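Local coordinates for protein restriction endonuclease PacI (Pseudomonas alcaligenes, PDB 3M7K) that cuts DNA at a rare eight-base-pair target site, as an HNH restriction endonuclease with a beta-beta-alpha-metal active site, at residues His42-Tyr55 / Cys88-Pro102. Residues are numbered along the deposited sequence; the frame is centred on the assembly and turned at random.
With MG (magnesium ion), chain F; nucleotides of chain C; nucleotides of chain B.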
loop_
_atom_site.group_PDB
_atom_site.type_symbol
_atom_site.label_atom_id
_atom_site.label_comp_id
_atom_site.label_asym_id
_atom_site.label_seq_id
_atom_site.Cartn_x
_atom_site.Cartn_y
_atom_site.Cartn_z
ATOM N N HIS A 42 -11.839 -9.432 -14.876
ATOM C CA HIS A 42 -11.028 -10.612 -14.588
ATOM C C HIS A 42 -11.874 -11.862 -14.771
ATOM O O HIS A 42 -13.071 -11.868 -14.471
ATOM C CB HIS A 42 -10.431 -10.573 -13.172
ATOM C CG HIS A 42 -9.548 -9.385 -12.920
ATOM N ND1 HIS A 42 -8.503 -9.039 -13.753
ATOM C CD2 HIS A 42 -9.558 -8.465 -11.925
ATOM C CE1 HIS A 42 -7.911 -7.953 -13.285
ATOM N NE2 HIS A 42 -8.530 -7.587 -12.177
ATOM N N ALA A 43 -11.250 -12.909 -15.297
ATOM C CA ALA A 43 -11.889 -14.208 -15.375
ATOM C C ALA A 43 -12.044 -14.783 -13.958
ATOM O O ALA A 43 -11.362 -14.354 -13.021
ATOM C CB ALA A 43 -11.077 -15.140 -16.263
ATOM N N ASN A 44 -12.985 -15.713 -13.811
ATOM C CA ASN A 44 -13.243 -16.421 -12.563
ATOM C C ASN A 44 -13.546 -17.886 -12.867
ATOM O O ASN A 44 -14.655 -18.210 -13.288
ATOM C CB ASN A 44 -14.435 -15.793 -11.829
ATOM C CG ASN A 44 -14.770 -16.513 -10.527
ATOM O OD1 ASN A 44 -13.993 -17.339 -10.042
ATOM N ND2 ASN A 44 -15.926 -16.188 -9.947
ATOM N N THR A 45 -12.566 -18.765 -12.653
ATOM C CA THR A 45 -12.768 -20.193 -12.880
ATOM C C THR A 45 -13.164 -21.002 -11.629
ATOM O O THR A 45 -13.484 -22.194 -11.751
ATOM C CB THR A 45 -11.573 -20.862 -13.627
ATOM O OG1 THR A 45 -10.389 -20.755 -12.830
ATOM C CG2 THR A 45 -11.335 -20.201 -14.986
ATOM N N PHE A 46 -13.168 -20.378 -10.442
ATOM C CA PHE A 46 -13.826 -20.973 -9.262
ATOM C C PHE A 46 -15.325 -21.155 -9.528
ATOM O O PHE A 46 -15.941 -20.308 -10.176
ATOM C CB PHE A 46 -13.739 -20.053 -8.038
ATOM C CG PHE A 46 -12.439 -20.118 -7.296
ATOM C CD1 PHE A 46 -11.544 -19.052 -7.362
ATOM C CD2 PHE A 46 -12.134 -21.213 -6.489
ATOM C CE1 PHE A 46 -10.352 -19.079 -6.667
ATOM C CE2 PHE A 46 -10.936 -21.262 -5.790
ATOM C CZ PHE A 46 -10.038 -20.188 -5.872
ATOM N N THR A 47 -15.903 -22.242 -9.024
ATOM C CA THR A 47 -17.348 -22.306 -8.776
ATOM C C THR A 47 -17.537 -22.044 -7.293
ATOM O O THR A 47 -16.571 -22.130 -6.523
ATOM C CB THR A 47 -17.958 -23.684 -9.087
ATOM O OG1 THR A 47 -17.308 -24.697 -8.294
ATOM C CG2 THR A 47 -17.863 -24.000 -10.578
ATOM N N LYS A 48 -18.770 -21.732 -6.891
ATOM C CA LYS A 48 -19.051 -21.455 -5.476
ATOM C C LYS A 48 -18.599 -22.628 -4.596
ATOM O O LYS A 48 -17.934 -22.413 -3.593
ATOM C CB LYS A 48 -20.528 -21.124 -5.221
ATOM C CG LYS A 48 -20.813 -20.774 -3.751
ATOM C CD LYS A 48 -22.173 -20.085 -3.559
ATOM C CE LYS A 48 -22.260 -19.451 -2.177
ATOM N NZ LYS A 48 -23.670 -19.083 -1.799
ATOM N N ALA A 49 -18.941 -23.852 -5.001
ATOM C CA ALA A 49 -18.567 -25.078 -4.262
ATOM C C ALA A 49 -17.040 -25.282 -4.085
ATOM O O ALA A 49 -16.556 -25.616 -2.976
ATOM C CB ALA A 49 -19.221 -26.333 -4.915
ATOM N N THR A 50 -16.302 -25.093 -5.179
ATOM C CA THR A 50 -14.850 -25.186 -5.100
ATOM C C THR A 50 -14.279 -24.028 -4.275
ATOM O O THR A 50 -13.357 -24.242 -3.472
ATOM C CB THR A 50 -14.134 -25.333 -6.483
ATOM O OG1 THR A 50 -12.715 -25.350 -6.271
ATOM C CG2 THR A 50 -14.443 -24.184 -7.402
ATOM N N PHE A 51 -14.839 -22.829 -4.423
ATOM C CA PHE A 51 -14.377 -21.699 -3.613
ATOM C C PHE A 51 -14.575 -21.949 -2.129
ATOM O O PHE A 51 -13.680 -21.676 -1.347
ATOM C CB PHE A 51 -15.029 -20.363 -3.987
ATOM C CG PHE A 51 -14.622 -19.235 -3.060
ATOM C CD1 PHE A 51 -13.338 -18.692 -3.122
ATOM C CD2 PHE A 51 -15.495 -18.777 -2.081
ATOM C CE1 PHE A 51 -12.952 -17.669 -2.233
ATOM C CE2 PHE A 51 -15.125 -17.777 -1.193
ATOM C CZ PHE A 51 -13.851 -17.219 -1.268
ATOM N N LEU A 52 -15.743 -22.466 -1.748
ATOM C CA LEU A 52 -16.044 -22.701 -0.330
ATOM C C LEU A 52 -15.114 -23.747 0.268
ATOM O O LEU A 52 -14.676 -23.589 1.413
ATOM C CB LEU A 52 -17.516 -23.063 -0.089
ATOM C CG LEU A 52 -18.600 -21.996 -0.320
ATOM C CD1 LEU A 52 -19.965 -22.589 0.032
ATOM C CD2 LEU A 52 -18.381 -20.726 0.474
ATOM N N ALA A 53 -14.778 -24.778 -0.506
ATOM C CA ALA A 53 -13.805 -25.771 -0.043
ATOM C C ALA A 53 -12.409 -25.166 0.058
ATOM O O ALA A 53 -11.656 -25.473 0.983
ATOM C CB ALA A 53 -13.789 -27.015 -0.957
ATOM N N TRP A 54 -12.067 -24.327 -0.918
ATOM C CA TRP A 54 -10.780 -23.638 -0.942
ATOM C C TRP A 54 -10.681 -22.679 0.248
ATOM O O TRP A 54 -9.630 -22.610 0.908
ATOM C CB TRP A 54 -10.608 -22.924 -2.282
ATOM C CG TRP A 54 -9.314 -22.171 -2.450
ATOM C CD1 TRP A 54 -8.126 -22.662 -2.941
ATOM C CD2 TRP A 54 -9.084 -20.808 -2.120
ATOM N NE1 TRP A 54 -7.170 -21.673 -2.932
ATOM C CE2 TRP A 54 -7.732 -20.524 -2.432
ATOM C CE3 TRP A 54 -9.889 -19.788 -1.588
ATOM C CZ2 TRP A 54 -7.165 -19.248 -2.230
ATOM C CZ3 TRP A 54 -9.323 -18.521 -1.389
ATOM C CH2 TRP A 54 -7.975 -18.266 -1.714
ATOM N N TYR A 55 -11.773 -21.975 0.542
ATOM C CA TYR A 55 -11.765 -20.914 1.557
ATOM C C TYR A 55 -11.668 -21.500 2.968
ATOM O O TYR A 55 -11.191 -20.838 3.901
ATOM C CB TYR A 55 -13.017 -20.026 1.425
ATOM C CG TYR A 55 -12.930 -18.652 2.104
ATOM C CD1 TYR A 55 -13.876 -18.267 3.053
ATOM C CD2 TYR A 55 -11.926 -17.740 1.773
ATOM C CE1 TYR A 55 -13.823 -17.005 3.675
ATOM C CE2 TYR A 55 -11.851 -16.475 2.395
ATOM C CZ TYR A 55 -12.816 -16.117 3.338
ATOM O OH TYR A 55 -12.767 -14.901 3.951
ATOM N N CYS A 88 -12.754 -10.797 7.827
ATOM C CA CYS A 88 -12.271 -11.964 7.127
ATOM C C CYS A 88 -11.124 -11.639 6.167
ATOM O O CYS A 88 -10.882 -10.465 5.818
ATOM C CB CYS A 88 -13.414 -12.662 6.385
ATOM S SG CYS A 88 -14.030 -11.735 4.994
ATOM N N LEU A 89 -10.416 -12.689 5.779
ATOM C CA LEU A 89 -9.303 -12.573 4.841
ATOM C C LEU A 89 -9.800 -12.709 3.425
ATOM O O LEU A 89 -10.772 -13.424 3.170
ATOM C CB LEU A 89 -8.247 -13.632 5.132
ATOM C CG LEU A 89 -7.691 -13.581 6.557
ATOM C CD1 LEU A 89 -6.599 -14.591 6.682
ATOM C CD2 LEU A 89 -7.160 -12.190 6.938
ATOM N N GLY A 90 -9.130 -12.019 2.503
ATOM C CA GLY A 90 -9.576 -11.999 1.116
ATOM C C GLY A 90 -8.688 -12.804 0.203
ATOM O O GLY A 90 -7.871 -13.619 0.654
ATOM N N VAL A 91 -8.834 -12.565 -1.087
ATOM C CA VAL A 91 -8.176 -13.394 -2.098
ATOM C C VAL A 91 -7.274 -12.557 -3.014
ATOM O O VAL A 91 -7.743 -11.605 -3.635
ATOM C CB VAL A 91 -9.231 -14.136 -2.967
ATOM C CG1 VAL A 91 -8.544 -15.044 -3.977
ATOM C CG2 VAL A 91 -10.197 -14.950 -2.094
ATOM N N ASP A 92 -5.988 -12.905 -3.070
ATOM C CA ASP A 92 -5.029 -12.273 -3.972
ATOM C C ASP A 92 -4.931 -13.092 -5.264
ATOM O O ASP A 92 -4.743 -14.311 -5.223
ATOM C CB ASP A 92 -3.636 -12.234 -3.343
ATOM C CG ASP A 92 -2.567 -11.785 -4.316
ATOM O OD1 ASP A 92 -2.805 -10.763 -4.990
ATOM O OD2 ASP A 92 -1.482 -12.439 -4.406
ATOM N N ARG A 93 -5.064 -12.415 -6.392
ATOM C CA ARG A 93 -4.703 -12.984 -7.692
ATOM C C ARG A 93 -3.182 -12.848 -7.787
ATOM O O ARG A 93 -2.665 -11.754 -8.081
ATOM C CB ARG A 93 -5.428 -12.226 -8.800
ATOM C CG ARG A 93 -6.964 -12.243 -8.649
ATOM C CD ARG A 93 -7.668 -11.272 -9.622
ATOM N NE ARG A 93 -7.421 -9.849 -9.317
ATOM C CZ ARG A 93 -6.529 -9.086 -9.958
ATOM N NH1 ARG A 93 -5.809 -9.589 -10.954
ATOM N NH2 ARG A 93 -6.367 -7.810 -9.622
ATOM N N SER A 94 -2.483 -13.934 -7.452
ATOM C CA SER A 94 -1.016 -13.993 -7.394
ATOM C C SER A 94 -0.361 -13.214 -8.519
ATOM O O SER A 94 0.405 -12.278 -8.299
ATOM C CB SER A 94 -0.531 -15.452 -7.539
ATOM O OG SER A 94 -0.248 -15.980 -6.266
ATOM N N ASP A 95 -0.665 -13.645 -9.730
ATOM C CA ASP A 95 -0.256 -12.954 -10.925
ATOM C C ASP A 95 -1.376 -11.962 -11.177
ATOM O O ASP A 95 -2.510 -12.351 -11.491
ATOM C CB ASP A 95 -0.090 -13.954 -12.086
ATOM C CG ASP A 95 0.363 -13.287 -13.366
ATOM O OD1 ASP A 95 0.400 -12.043 -13.404
ATOM O OD2 ASP A 95 0.663 -14.000 -14.348
ATOM N N SER A 96 -1.070 -10.678 -10.983
ATOM C CA SER A 96 -2.108 -9.659 -11.014
ATOM C C SER A 96 -2.655 -9.437 -12.412
ATOM O O SER A 96 -3.698 -8.794 -12.572
ATOM C CB SER A 96 -1.622 -8.329 -10.411
ATOM O OG SER A 96 -2.618 -7.822 -9.518
ATOM N N PHE A 97 -1.938 -9.957 -13.416
ATOM C CA PHE A 97 -2.436 -9.988 -14.778
ATOM C C PHE A 97 -3.461 -11.098 -15.007
ATOM O O PHE A 97 -4.228 -11.025 -15.977
ATOM C CB PHE A 97 -1.287 -10.185 -15.779
ATOM C CG PHE A 97 -0.308 -9.060 -15.826
ATOM C CD1 PHE A 97 -0.555 -7.934 -16.615
ATOM C CD2 PHE A 97 0.892 -9.135 -15.116
ATOM C CE1 PHE A 97 0.369 -6.886 -16.692
ATOM C CE2 PHE A 97 1.831 -8.084 -15.171
ATOM C CZ PHE A 97 1.568 -6.959 -15.961
ATOM N N GLU A 98 -3.430 -12.146 -14.174
ATOM C CA GLU A 98 -4.385 -13.257 -14.321
ATOM C C GLU A 98 -5.583 -13.086 -13.396
ATOM O O GLU A 98 -5.541 -12.300 -12.425
ATOM C CB GLU A 98 -3.734 -14.627 -14.082
ATOM C CG GLU A 98 -3.063 -15.265 -15.309
ATOM C CD GLU A 98 -4.035 -15.706 -16.401
ATOM O OE1 GLU A 98 -5.269 -15.636 -16.198
ATOM O OE2 GLU A 98 -3.548 -16.131 -17.474
ATOM N N GLY A 99 -6.655 -13.818 -13.719
ATOM C CA GLY A 99 -7.914 -13.747 -12.987
ATOM C C GLY A 99 -7.958 -14.582 -11.708
ATOM O O GLY A 99 -6.925 -15.041 -11.199
ATOM N N TYR A 100 -9.165 -14.766 -11.187
ATOM C CA TYR A 100 -9.396 -15.634 -10.026
ATOM C C TYR A 100 -9.521 -17.083 -10.449
ATOM O O TYR A 100 -10.381 -17.416 -11.260
ATOM C CB TYR A 100 -10.681 -15.240 -9.314
ATOM C CG TYR A 100 -10.587 -13.967 -8.499
ATOM C CD1 TYR A 100 -9.966 -13.961 -7.255
ATOM C CD2 TYR A 100 -11.153 -12.782 -8.961
ATOM C CE1 TYR A 100 -9.898 -12.815 -6.500
ATOM C CE2 TYR A 100 -11.092 -11.609 -8.205
ATOM C CZ TYR A 100 -10.469 -11.636 -6.974
ATOM O OH TYR A 100 -10.392 -10.485 -6.213
ATOM N N SER A 101 -8.668 -17.939 -9.893
ATOM C CA SER A 101 -8.675 -19.365 -10.182
ATOM C C SER A 101 -7.999 -20.095 -9.031
ATOM O O SER A 101 -7.197 -19.500 -8.328
ATOM C CB SER A 101 -7.930 -19.656 -11.498
ATOM O OG SER A 101 -6.530 -19.516 -11.332
ATOM N N PRO A 102 -8.311 -21.392 -8.839
ATOM C CA PRO A 102 -7.594 -22.185 -7.847
ATOM C C PRO A 102 -6.069 -22.069 -7.974
ATOM O O PRO A 102 -5.380 -21.924 -6.966
ATOM C CB PRO A 102 -8.058 -23.620 -8.157
ATOM C CG PRO A 102 -9.487 -23.422 -8.615
ATOM C CD PRO A 102 -9.453 -22.135 -9.419
HETATM MG MG MG F . -4.246 -8.890 -5.216
ATOM O OP3 DT C 1 -9.342 -5.984 -7.349
ATOM P P DT C 1 -9.298 -7.366 -6.799
ATOM O OP1 DT C 1 -8.170 -8.234 -7.109
ATOM O OP2 DT C 1 -10.562 -8.012 -7.145
ATOM O "O5'" DT C 1 -9.284 -7.043 -5.231
ATOM C "C5'" DT C 1 -9.695 -7.892 -4.235
ATOM C "C4'" DT C 1 -9.608 -7.115 -2.922
ATOM O "O4'" DT C 1 -9.689 -5.697 -3.175
ATOM C "C3'" DT C 1 -10.707 -7.449 -1.948
ATOM O "O3'" DT C 1 -10.195 -7.422 -0.613
ATOM C "C2'" DT C 1 -11.735 -6.342 -2.214
ATOM C "C1'" DT C 1 -10.853 -5.146 -2.580
ATOM N N1 DT C 1 -11.524 -4.286 -3.565
ATOM C C2 DT C 1 -11.921 -3.022 -3.189
ATOM O O2 DT C 1 -11.743 -2.554 -2.084
ATOM N N3 DT C 1 -12.545 -2.297 -4.164
ATOM C C4 DT C 1 -12.817 -2.711 -5.457
ATOM O O4 DT C 1 -13.396 -1.972 -6.241
ATOM C C5 DT C 1 -12.379 -4.044 -5.803
ATOM C C7 DT C 1 -12.629 -4.587 -7.191
ATOM C C6 DT C 1 -11.756 -4.768 -4.847
ATOM P P DT B 10 -5.285 -4.476 -9.817
ATOM O OP1 DT B 10 -4.411 -5.600 -10.222
ATOM O OP2 DT B 10 -6.577 -4.187 -10.490
ATOM O "O5'" DT B 10 -5.623 -4.646 -8.262
ATOM C "C5'" DT B 10 -4.599 -5.068 -7.386
ATOM C "C4'" DT B 10 -5.029 -4.951 -5.933
ATOM O "O4'" DT B 10 -5.372 -3.573 -5.675
ATOM C "C3'" DT B 10 -6.284 -5.700 -5.509
ATOM O "O3'" DT B 10 -6.020 -7.095 -5.358
ATOM C "C2'" DT B 10 -6.598 -4.986 -4.194
ATOM C "C1'" DT B 10 -6.214 -3.535 -4.537
ATOM N N1 DT B 10 -7.407 -2.665 -4.930
ATOM C C2 DT B 10 -7.928 -1.799 -3.978
ATOM O O2 DT B 10 -7.466 -1.713 -2.853
ATOM N N3 DT B 10 -9.007 -1.050 -4.376
ATOM C C4 DT B 10 -9.604 -1.100 -5.624
ATOM O O4 DT B 10 -10.578 -0.381 -5.908
ATOM C C5 DT B 10 -9.015 -2.030 -6.572
ATOM C C7 DT B 10 -9.580 -2.171 -7.977
ATOM C C6 DT B 10 -7.961 -2.761 -6.182
ATOM P P DA C 3 -15.480 -8.113 5.208
ATOM O OP1 DA C 3 -14.612 -8.420 6.372
ATOM O OP2 DA C 3 -15.892 -9.214 4.296
ATOM O "O5'" DA C 3 -16.808 -7.402 5.681
ATOM C "C5'" DA C 3 -16.868 -6.659 6.881
ATOM C "C4'" DA C 3 -18.218 -5.947 6.989
ATOM O "O4'" DA C 3 -18.515 -5.307 5.723
ATOM C "C3'" DA C 3 -19.444 -6.820 7.251
ATOM O "O3'" DA C 3 -20.454 -6.022 7.857
ATOM C "C2'" DA C 3 -19.891 -7.219 5.847
ATOM C "C1'" DA C 3 -19.636 -5.912 5.094
ATOM N N9 DA C 3 -19.324 -6.079 3.672
ATOM C C8 DA C 3 -18.661 -7.111 3.070
ATOM N N7 DA C 3 -18.523 -6.962 1.772
ATOM C C5 DA C 3 -19.153 -5.744 1.509
ATOM C C6 DA C 3 -19.360 -4.986 0.325
ATOM N N6 DA C 3 -18.956 -5.366 -0.889
ATOM N N1 DA C 3 -20.001 -3.803 0.434
ATOM C C2 DA C 3 -20.427 -3.391 1.636
ATOM N N3 DA C 3 -20.288 -4.005 2.809
ATOM C C4 DA C 3 -19.640 -5.187 2.674
HETATM O O HOH W 1 -6.899 -9.919 -15.750
HETATM O O HOH W 2 -3.791 -9.293 -7.446
HETATM O O HOH W 3 -2.514 -7.298 -4.944
#
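His42 lays its imidazole on the guanidinium of Arg93, a stack with centres 3.7 Å apart and planes inclined by 19°, and shows how a flat cation can be gripped on face and rim at once. Arg93 leaves strand 90-93 with CB 3.6 Å from Glu98 O and CG over the centre of the Tyr100 ring. Its CD comes within 4.1 Å of His42 CD2, OP1 of DT1 of chain C about as near, and a bend at chi3 (-68°) turns the chain's head flat beneath the histidine. NE donates to OP1 of DT1 at 2.8 Å. CZ lies under His42 NE2, with water 2, a magnesium ligand, over the opposite face. NH1 donates twice in plane, to Ser96 O at 2.8 Å and to Glu98 O, while NH2 is shared between OP1 of DT10 of chain B and OP1 of DT1. With an alanine here, both phosphates would probably lose these donors and the His42 ring the flat partner it stacks on. A single parallel bridge joins Asn44 to Tyr100: Tyr100 N donates to Ala43 O and Thr45 N to Tyr100 O, each at 2.9 Å. Tyr100 OH donates to OP2 of DT1 at 2.6 Å. Pro102 CD makes a CH-pi contact over the centre of the Phe46 ring, with Phe51 CD1 over the other face. Val91 CG2 meets Trp54 CZ3 and the edge of Phe51, and Tyr55 OH gives Leu89 O a bond of 2.6 Å in the carbonyl plane. Apolar packing and one hydroxyl bond thus tie helix 48-55 to the first strand of the beta-beta-alpha-metal motif, whose Asp92 binds magnesium with Asn113. The charged end probably steadies the phosphate at the cut and the one before it, offsetting their negative charge in this product complex.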